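Side-chain contacts in putative molybdenum cofactor biosynthesis protein D2 (MoaD2) / thiamine S (Mycobacterium smegmatis, PDB 6JC0), which probably acts as a small ubiquitin-like sulfur carrier that takes part in building molybdopterin, the organic part of the molybdenum cofactor: residues A37-V40 against E41-A45; G44-N47 against P48-R52; S58-D62 against E63-R67. All coordinates share one frame; numbering follows the deposited sequence.

Interaction 1: A37-V40 against E41-A45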
loop_
_atom_site.group_PDB
_atom_site.type_symbol
_atom_site.label_atom_id
_atom_site.label_comp_id
_atom_site.label_asym_id
_atom_site.label_seq_id
_atom_site.Cartn_x
_atom_site.Cartn_y
_atom_site.Cartn_z
ATOM N N ALA B 37 41.984 1.250 10.145
ATOM C CA ALA B 37 42.152 -0.199 10.074
ATOM C C ALA B 37 43.033 -0.719 11.217
ATOM O O ALA B 37 42.700 -1.711 11.865
ATOM C CB ALA B 37 42.736 -0.597 8.728
ATOM N N GLU B 38 44.148 -0.042 11.469
ATOM C CA GLU B 38 45.022 -0.404 12.581
ATOM C C GLU B 38 44.310 -0.262 13.922
ATOM O O GLU B 38 44.542 -1.044 14.841
ATOM C CB GLU B 38 46.285 0.458 12.585
ATOM C CG GLU B 38 47.193 0.286 11.385
ATOM C CD GLU B 38 48.418 1.177 11.473
ATOM O OE1 GLU B 38 49.245 0.959 12.383
ATOM O OE2 GLU B 38 48.544 2.105 10.644
ATOM N N LEU B 39 43.456 0.752 14.034
ATOM C CA LEU B 39 42.680 0.968 15.252
ATOM C C LEU B 39 41.726 -0.194 15.483
ATOM O O LEU B 39 41.619 -0.710 16.597
ATOM C CB LEU B 39 41.894 2.281 15.178
ATOM C CG LEU B 39 40.864 2.498 16.290
ATOM C CD1 LEU B 39 41.530 2.537 17.667
ATOM C CD2 LEU B 39 40.065 3.772 16.046
ATOM N N VAL B 40 41.041 -0.602 14.420
ATOM C CA VAL B 40 40.089 -1.705 14.487
ATOM C C VAL B 40 40.777 -2.989 14.955
ATOM O O VAL B 40 40.199 -3.769 15.718
ATOM C CB VAL B 40 39.404 -1.934 13.118
ATOM C CG1 VAL B 40 38.571 -3.209 13.123
ATOM C CG2 VAL B 40 38.531 -0.737 12.766
ATOM N N GLU B 41 42.015 -3.190 14.514
ATOM C CA GLU B 41 42.803 -4.340 14.949
ATOM C C GLU B 41 43.009 -4.312 16.458
ATOM O O GLU B 41 42.847 -5.327 17.136
ATOM C CB GLU B 41 44.163 -4.375 14.244
ATOM C CG GLU B 41 44.114 -4.708 12.766
ATOM C CD GLU B 41 45.487 -4.656 12.115
ATOM O OE1 GLU B 41 46.400 -4.019 12.687
ATOM O OE2 GLU B 41 45.654 -5.254 11.031
ATOM N N ARG B 42 43.366 -3.141 16.981
ATOM C CA ARG B 42 43.626 -2.995 18.409
ATOM C C ARG B 42 42.341 -3.112 19.224
ATOM O O ARG B 42 42.341 -3.662 20.324
ATOM C CB ARG B 42 44.328 -1.664 18.692
ATOM C CG ARG B 42 45.726 -1.581 18.086
ATOM C CD ARG B 42 46.360 -0.214 18.308
ATOM N NE ARG B 42 47.725 -0.159 17.791
ATOM C CZ ARG B 42 48.795 -0.596 18.447
ATOM N NH1 ARG B 42 49.997 -0.503 17.897
ATOM N NH2 ARG B 42 48.664 -1.129 19.654
ATOM N N LEU B 43 41.241 -2.603 18.681
ATOM C CA LEU B 43 39.943 -2.758 19.333
ATOM C C LEU B 43 39.533 -4.230 19.417
ATOM O O LEU B 43 38.937 -4.668 20.404
ATOM C CB LEU B 43 38.864 -1.970 18.587
ATOM C CG LEU B 43 38.976 -0.447 18.517
ATOM C CD1 LEU B 43 37.745 0.126 17.819
ATOM C CD2 LEU B 43 39.151 0.154 19.907
ATOM N N GLY B 44 39.852 -4.986 18.372
ATOM C CA GLY B 44 39.436 -6.372 18.284
ATOM C C GLY B 44 40.218 -7.293 19.199
ATOM O O GLY B 44 39.784 -8.407 19.493
ATOM N N ALA B 45 41.373 -6.824 19.662
ATOM C CA ALA B 45 42.219 -7.618 20.541
ATOM C C ALA B 45 41.553 -7.835 21.904
ATOM O O ALA B 45 41.971 -8.696 22.678
ATOM C CB ALA B 45 43.575 -6.955 20.704
#
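The carbonyl oxygen of Leu39 takes the shortest bond of this helical turn: Leu43 N lies 2.8 Å from Leu39 O, with an N-H...O angle of 160°. The side chain of Leu43 presses on the same oxygen, its CG 3.3 Å from Leu39 O, so one carbonyl meets both an amide and a branch point. The two leucine side chains cross at a slant, and CD1 of Leu39 rests 4.0 Å from CG of Leu43. With CG of Leu39 anti to its backbone N (chi1 170°) and that of Leu43 beside its own (chi1 -64°), the two side chains converge on one side of helix 36-44. There they pack on Leu28 of strand 25-31, and Leu43 also reaches Val11 and Tyr13 of strand 6-13. On the outer side the aliphatic parts of longer chains lie against carbonyls one turn back: CG of Glu41 is 3.4 Å from Ala37 O, and CG of Arg42 is 3.5 Å from Glu38 O. The charged atoms of Glu38 and Arg42 do not meet. Direct contact here is therefore carried by main-chain i to i+4 bonds and leucine packing, the pattern of an amphipathic helix laid on a beta-grasp sheet, rather than by salt bridges.

Interaction 2: G44-N47 against P48-R52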
loop_
_atom_site.group_PDB
_atom_site.type_symbol
_atom_site.label_atom_id
_atom_site.label_comp_id
_atom_site.label_asym_id
_atom_site.label_seq_id
_atom_site.Cartn_x
_atom_site.Cartn_y
_atom_site.Cartn_z
ATOM N N GLY B 44 39.852 -4.986 18.372
ATOM C CA GLY B 44 39.436 -6.372 18.284
ATOM C C GLY B 44 40.218 -7.293 19.199
ATOM O O GLY B 44 39.784 -8.407 19.493
ATOM N N ALA B 45 41.373 -6.824 19.662
ATOM C CA ALA B 45 42.219 -7.618 20.541
ATOM C C ALA B 45 41.553 -7.835 21.904
ATOM O O ALA B 45 41.971 -8.696 22.678
ATOM C CB ALA B 45 43.575 -6.955 20.704
ATOM N N ARG B 46 40.513 -7.050 22.184
ATOM C CA ARG B 46 39.746 -7.175 23.423
ATOM C C ARG B 46 39.239 -8.604 23.630
ATOM O O ARG B 46 39.592 -9.266 24.605
ATOM C CB ARG B 46 38.571 -6.191 23.418
ATOM C CG ARG B 46 37.654 -6.292 24.632
ATOM C CD ARG B 46 36.582 -5.207 24.615
ATOM N NE ARG B 46 37.163 -3.870 24.696
ATOM C CZ ARG B 46 37.354 -3.204 25.831
ATOM N NH1 ARG B 46 37.005 -3.747 26.988
ATOM N NH2 ARG B 46 37.895 -1.993 25.809
ATOM N N ASN B 47 38.409 -9.072 22.706
ATOM C CA ASN B 47 37.913 -10.441 22.736
ATOM C C ASN B 47 37.544 -10.891 21.328
ATOM O O ASN B 47 37.230 -10.063 20.473
ATOM C CB ASN B 47 36.711 -10.569 23.687
ATOM C CG ASN B 47 35.514 -9.740 23.245
ATOM O OD1 ASN B 47 34.797 -10.113 22.324
ATOM N ND2 ASN B 47 35.288 -8.617 23.915
ATOM N N PRO B 48 37.610 -12.204 21.072
ATOM C CA PRO B 48 37.278 -12.760 19.758
ATOM C C PRO B 48 35.878 -12.399 19.267
ATOM O O PRO B 48 35.677 -12.289 18.059
ATOM C CB PRO B 48 37.390 -14.267 19.985
ATOM C CG PRO B 48 38.411 -14.392 21.057
ATOM C CD PRO B 48 38.172 -13.227 21.972
ATOM N N GLU B 49 34.930 -12.226 20.184
ATOM C CA GLU B 49 33.553 -11.921 19.808
ATOM C C GLU B 49 33.459 -10.532 19.183
ATOM O O GLU B 49 32.839 -10.359 18.133
ATOM C CB GLU B 49 32.618 -12.017 21.016
ATOM C CG GLU B 49 32.683 -13.340 21.767
ATOM C CD GLU B 49 33.764 -13.361 22.835
ATOM O OE1 GLU B 49 34.962 -13.307 22.480
ATOM O OE2 GLU B 49 33.414 -13.426 24.032
ATOM N N LEU B 50 34.073 -9.547 19.828
ATOM C CA LEU B 50 34.109 -8.198 19.277
ATOM C C LEU B 50 34.851 -8.205 17.947
ATOM O O LEU B 50 34.381 -7.632 16.964
ATOM C CB LEU B 50 34.770 -7.219 20.249
ATOM C CG LEU B 50 34.916 -5.789 19.720
ATOM C CD1 LEU B 50 33.561 -5.230 19.296
ATOM C CD2 LEU B 50 35.586 -4.883 20.746
ATOM N N ALA B 51 36.003 -8.873 17.925
ATOM C CA ALA B 51 36.806 -8.994 16.713
ATOM C C ALA B 51 35.963 -9.537 15.564
ATOM O O ALA B 51 36.074 -9.077 14.427
ATOM C CB ALA B 51 38.011 -9.889 16.961
ATOM N N ARG B 52 35.110 -10.506 15.886
ATOM C CA ARG B 52 34.208 -11.120 14.920
ATOM C C ARG B 52 33.173 -10.117 14.398
ATOM O O ARG B 52 32.966 -9.997 13.192
ATOM C CB ARG B 52 33.506 -12.324 15.558
ATOM C CG ARG B 52 33.210 -13.468 14.602
ATOM C CD ARG B 52 32.587 -14.666 15.322
ATOM N NE ARG B 52 33.436 -15.176 16.398
ATOM C CZ ARG B 52 33.126 -15.117 17.691
ATOM N NH1 ARG B 52 31.977 -14.576 18.075
ATOM N NH2 ARG B 52 33.961 -15.606 18.600
#
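Asn47 caps the helix that starts at Pro48: its OD1 accepts the amide of Leu50 at 2.7 Å from Leu50 N, in a nearly straight bond. Leu50 N stands off the carboxamide plane, tilted 34° from it. A chi1 of 63° sets CG between the backbone N and the carbonyl carbon, which turns the carboxamide back over the first turn. The main chain of the same residue adds a second, straighter bond, with Ala51 N 3.1 Å from Asn47 O. This is the tight part of the contact. OD1 also lies 3.2 Å from CB of Glu49, and Gly44 brings its O within 3.4 Å of CB of Ala51, where the chain leaving helix 36-44 passes the first turn of helix 48-54. The Glu49 side is exposed but still close: bent at chi2, Glu49 swings its carboxylate back across the Asn47 amide, the two planes 63° apart, in an approach of two acceptors that is probably unfavourable. Packing is looser at Arg46, where CD2 of Leu50 lies against CD of Arg46 at 4.0 Å and at the edge of its guanidinium, which forms a salt bridge with Glu26. In the fold, residues 44-47 make the short link between helices 36-44 and 48-54. The buried side chain of Leu50 packs on Ala20 and Ala21 of helix 16-21, and ND2 of Asn47 donates to Ala20 O, so the cap ties the start of helix 48-54 to helix 16-21, while the Arg46-Glu26 salt bridge links the loop to strand 25-31.

Interaction 3: S58-D62 against E63-R67; sequences SYLCD and EVAVR
Tyr59 meets Val66 through main chain and side chain together: Val66 N donates to Tyr59 O at 2.8 Å, and CG2 of Val66 lies 3.9 Å from CB of Tyr59. A water joins the same two residues, accepting from Tyr59 N and donating to Val66 O. At Leu60, which faces Ala65 in an antiparallel non-hydrogen-bonded pair, CA makes a CA-H...O contact with Val64 O at 3.3 Å. The Leu60 side chain leans over the neighbouring backbone, its CD2 3.7 Å from CA of Ala65. Cys61 and Val64 form the hydrogen-bonded pair: Cys61 N is 2.9 Å from Val64 O, whereas the return bond from Val64 N reaches Cys61 O from above the carbonyl plane, 68° out of it. With SG beside its backbone N (chi1 -71°), the cysteine thiol sits 3.6 Å from CG2 of Val66, so one methyl group serves both Tyr59 and Cys61. Asp62 and Glu63 are the inner residues of a type I' turn, and a second water accepts from Glu63 N. Their carboxylates bond to other strands of the sheet: Asp62 OD1 accepts from Thr78 N of strand 77-82, and Glu63 OE2 makes a salt bridge with Arg12 NH2 of strand 6-13. The hairpin is thus closed by backbone bonds, small apolar contacts and bridging water, while an oxygen of each acid at its tip bonds to another strand.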
loop_
_atom_site.group_PDB
_atom_site.type_symbol
_atom_site.label_atom_id
_atom_site.label_comp_id
_atom_site.label_asym_id
_atom_site.label_seq_id
_atom_site.Cartn_x
_atom_site.Cartn_y
_atom_site.Cartn_z
ATOM N N SER B 58 30.868 -0.918 9.715
ATOM C CA SER B 58 31.319 0.290 9.039
ATOM C C SER B 58 31.709 1.296 10.111
ATOM O O SER B 58 31.493 1.050 11.302
ATOM C CB SER B 58 30.242 0.856 8.115
ATOM O OG SER B 58 29.089 1.221 8.847
ATOM N N TYR B 59 32.293 2.419 9.707
ATOM C CA TYR B 59 32.854 3.348 10.681
ATOM C C TYR B 59 32.622 4.812 10.333
ATOM O O TYR B 59 32.640 5.204 9.163
ATOM C CB TYR B 59 34.356 3.081 10.848
ATOM C CG TYR B 59 34.646 1.656 11.254
ATOM C CD1 TYR B 59 34.634 1.280 12.593
ATOM C CD2 TYR B 59 34.894 0.679 10.298
ATOM C CE1 TYR B 59 34.876 -0.031 12.970
ATOM C CE2 TYR B 59 35.132 -0.635 10.665
ATOM C CZ TYR B 59 35.127 -0.981 12.002
ATOM O OH TYR B 59 35.370 -2.283 12.372
ATOM N N LEU B 60 32.396 5.610 11.372
ATOM C CA LEU B 60 32.332 7.056 11.239
ATOM C C LEU B 60 33.455 7.708 12.033
ATOM O O LEU B 60 33.791 7.258 13.125
ATOM C CB LEU B 60 30.987 7.592 11.729
ATOM C CG LEU B 60 29.718 6.824 11.364
ATOM C CD1 LEU B 60 28.537 7.417 12.109
ATOM C CD2 LEU B 60 29.480 6.839 9.858
ATOM N N CYS B 61 34.034 8.764 11.476
ATOM C CA CYS B 61 34.952 9.625 12.214
ATOM C C CYS B 61 34.289 10.984 12.362
ATOM O O CYS B 61 34.077 11.675 11.367
ATOM C CB CYS B 61 36.295 9.757 11.494
ATOM S SG CYS B 61 37.319 8.272 11.517
ATOM N N ASP B 62 33.961 11.357 13.598
ATOM C CA ASP B 62 33.125 12.526 13.858
ATOM C C ASP B 62 31.857 12.452 13.008
ATOM O O ASP B 62 31.478 13.417 12.347
ATOM C CB ASP B 62 33.888 13.825 13.583
ATOM C CG ASP B 62 35.028 14.056 14.564
ATOM O OD1 ASP B 62 35.018 13.441 15.651
ATOM O OD2 ASP B 62 35.932 14.858 14.250
ATOM N N GLU B 63 31.233 11.276 13.017
ATOM C CA GLU B 63 29.996 11.000 12.283
ATOM C C GLU B 63 30.088 11.226 10.769
ATOM O O GLU B 63 29.069 11.415 10.107
ATOM C CB GLU B 63 28.842 11.830 12.859
ATOM C CG GLU B 63 28.503 11.475 14.301
ATOM C CD GLU B 63 27.221 12.125 14.786
ATOM O OE1 GLU B 63 26.725 13.050 14.109
ATOM O OE2 GLU B 63 26.706 11.708 15.847
ATOM N N VAL B 64 31.302 11.196 10.224
ATOM C CA VAL B 64 31.491 11.187 8.773
ATOM C C VAL B 64 31.955 9.798 8.338
ATOM O O VAL B 64 32.928 9.276 8.872
ATOM C CB VAL B 64 32.519 12.240 8.311
ATOM C CG1 VAL B 64 32.749 12.133 6.807
ATOM C CG2 VAL B 64 32.060 13.641 8.685
ATOM N N ALA B 65 31.252 9.207 7.374
ATOM C CA ALA B 65 31.532 7.846 6.931
ATOM C C ALA B 65 32.985 7.659 6.498
ATOM O O ALA B 65 33.535 8.489 5.783
ATOM C CB ALA B 65 30.593 7.461 5.798
ATOM N N VAL B 66 33.598 6.568 6.953
ATOM C CA VAL B 66 34.961 6.224 6.561
ATOM C C VAL B 66 34.953 5.420 5.267
ATOM O O VAL B 66 34.533 4.265 5.246
ATOM C CB VAL B 66 35.686 5.411 7.656
ATOM C CG1 VAL B 66 37.072 4.997 7.180
ATOM C CG2 VAL B 66 35.776 6.212 8.948
ATOM N N ARG B 67 35.410 6.038 4.186
ATOM C CA ARG B 67 35.443 5.379 2.886
ATOM C C ARG B 67 36.744 4.608 2.691
ATOM O O ARG B 67 36.757 3.533 2.092
ATOM C CB ARG B 67 35.265 6.402 1.762
ATOM C CG ARG B 67 33.877 7.016 1.680
ATOM C CD ARG B 67 33.856 8.162 0.678
ATOM N NE ARG B 67 32.505 8.474 0.218
ATOM C CZ ARG B 67 32.215 9.426 -0.665
ATOM N NH1 ARG B 67 33.183 10.169 -1.185
ATOM N NH2 ARG B 67 30.957 9.637 -1.026
HETATM O O HOH W 1 33.435 2.440 7.173
HETATM O O HOH W 2 31.851 9.464 14.885
#

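Overall arrangement
Interactions 1 and 2 follow one another along the chain and share Gly44 and Ala45; they also touch directly, Leu43 O lying 3.4 Å from CD2 of Leu50. Interaction 3 belongs to the hairpin at one edge of the chain's main sheet, on the opposite side of the chain's centre. It still meets interaction 1, where CG1 of Val40 lies 3.4 Å from OH of Tyr59, but stays about 7 Å from interaction 2 at the nearest atoms. Interactions 1 and 3 are partly buried and mix main-chain bonding with apolar packing, helical in one and antiparallel in the other. Interaction 2, at the surface, adds a polar side-chain cap to its main-chain bond.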